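PDB 3TJT: superoxide dismutase from Clostridium difficile, which probably converts superoxide radicals into hydrogen peroxide and molecular oxygen, using an iron ion held in its active site. Local coordinates for residues Q122-D127 / L144-T149. Numbering follows the deposited sequence.
Sequences QKSALD and LSIMTT
Ser124, on helix 114-127, packs against two methyl groups of strand 144-150, and this small cluster is the whole of the contact. The tighter half is made with Ile146: its CG2 branch lies 3.6 Å from Ser124 OG and 3.8 Å from Ser124 CB. With chi1 at -69°, CG1 is swung back alongside the strand's own amide N and CG2 is left to meet the serine. Ser124 OG meets the methyl by van der Waals contact alone; it is hydrogen-bonded to the carbonyl oxygen of Glu120, one turn back in the helix. The strand is an outermost one, within this chain, of the antiparallel sheet in the C-terminal domain of the iron/manganese superoxide dismutases, and Phe111 of helix 101-111 also touches Ile146. At Thr148, the exposed member, the touch is a little longer and lies nearer solvent. Thr148 CG2 approaches Ser124 O at 3.7 Å and Ser124 CB at 4.1 Å, while Val128 adds a further neighbour to the threonine. On the exposed flank of the helix, Lys123 NZ reaches forward one turn to the syn lone pair of Asp127 OD2, a salt bridge of 2.8 Å that leaves the strand untouched.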
# COMPACT_ATOMS: atom_id res chain seq x y z
N GLN A 122 -11.02 -6.80 13.57
CA GLN A 122 -9.57 -6.81 13.75
C GLN A 122 -8.89 -7.75 12.76
O GLN A 122 -7.86 -7.40 12.19
CB GLN A 122 -9.19 -7.16 15.18
CG GLN A 122 -9.60 -6.09 16.18
CD GLN A 122 -8.74 -6.10 17.43
OE1 GLN A 122 -9.21 -5.76 18.52
NE2 GLN A 122 -7.48 -6.48 17.28
N LYS A 123 -9.47 -8.92 12.54
CA LYS A 123 -8.90 -9.87 11.58
C LYS A 123 -8.97 -9.34 10.14
O LYS A 123 -8.02 -9.50 9.37
CB LYS A 123 -9.60 -11.22 11.67
CG LYS A 123 -8.92 -12.29 10.82
CD LYS A 123 -9.57 -13.65 11.02
CE LYS A 123 -8.64 -14.77 10.57
NZ LYS A 123 -8.21 -14.63 9.14
N SER A 124 -10.09 -8.73 9.78
CA SER A 124 -10.22 -8.17 8.44
C SER A 124 -9.20 -7.06 8.22
O SER A 124 -8.58 -6.99 7.15
CB SER A 124 -11.64 -7.64 8.18
OG SER A 124 -12.57 -8.72 8.14
N ALA A 125 -9.02 -6.21 9.22
CA ALA A 125 -8.03 -5.13 9.14
C ALA A 125 -6.61 -5.70 9.02
O ALA A 125 -5.78 -5.18 8.26
CB ALA A 125 -8.14 -4.23 10.38
N LEU A 126 -6.33 -6.76 9.77
CA LEU A 126 -5.00 -7.35 9.77
C LEU A 126 -4.68 -8.00 8.43
O LEU A 126 -3.54 -8.00 7.99
CB LEU A 126 -4.88 -8.39 10.89
CG LEU A 126 -3.48 -8.97 11.09
CD1 LEU A 126 -2.57 -7.90 11.68
CD2 LEU A 126 -3.52 -10.22 11.98
N ASP A 127 -5.71 -8.55 7.79
CA ASP A 127 -5.52 -9.33 6.57
C ASP A 127 -5.50 -8.51 5.26
O ASP A 127 -5.24 -9.06 4.20
CB ASP A 127 -6.56 -10.45 6.48
CG ASP A 127 -6.34 -11.55 7.51
OD1 ASP A 127 -5.30 -11.55 8.20
OD2 ASP A 127 -7.22 -12.44 7.62
N LEU A 144 -25.76 -4.83 9.06
CA LEU A 144 -24.32 -4.56 9.19
C LEU A 144 -23.45 -5.71 8.69
O LEU A 144 -23.81 -6.88 8.83
CB LEU A 144 -23.95 -4.26 10.64
CG LEU A 144 -24.62 -3.05 11.30
CD1 LEU A 144 -24.26 -2.97 12.79
CD2 LEU A 144 -24.23 -1.76 10.58
N SER A 145 -22.29 -5.37 8.13
CA SER A 145 -21.29 -6.35 7.75
C SER A 145 -19.92 -5.69 7.81
O SER A 145 -19.81 -4.47 7.89
CB SER A 145 -21.55 -6.88 6.34
OG SER A 145 -21.51 -5.83 5.38
N ILE A 146 -18.87 -6.50 7.77
CA ILE A 146 -17.51 -5.98 7.69
C ILE A 146 -16.93 -6.28 6.30
O ILE A 146 -17.09 -7.38 5.79
CB ILE A 146 -16.63 -6.59 8.78
CG1 ILE A 146 -17.08 -6.06 10.15
CG2 ILE A 146 -15.16 -6.25 8.53
CD1 ILE A 146 -16.56 -6.86 11.31
N MET A 147 -16.30 -5.28 5.69
CA MET A 147 -15.66 -5.48 4.39
C MET A 147 -14.39 -4.65 4.32
O MET A 147 -14.19 -3.74 5.12
CB MET A 147 -16.59 -5.02 3.25
CG MET A 147 -16.69 -3.49 3.16
SD MET A 147 -17.57 -2.90 1.72
CE MET A 147 -16.42 -3.32 0.41
N THR A 148 -13.54 -4.95 3.35
CA THR A 148 -12.35 -4.13 3.14
C THR A 148 -12.35 -3.54 1.73
O THR A 148 -13.04 -4.03 0.83
CB THR A 148 -11.05 -4.94 3.37
OG1 THR A 148 -10.95 -5.97 2.38
CG2 THR A 148 -11.06 -5.56 4.74
N THR A 149 -11.59 -2.47 1.55
CA THR A 149 -11.36 -1.91 0.22
C THR A 149 -9.87 -1.68 0.02
O THR A 149 -9.14 -1.40 0.98
CB THR A 149 -12.08 -0.55 0.01
OG1 THR A 149 -11.65 0.38 1.02
CG2 THR A 149 -13.61 -0.71 0.06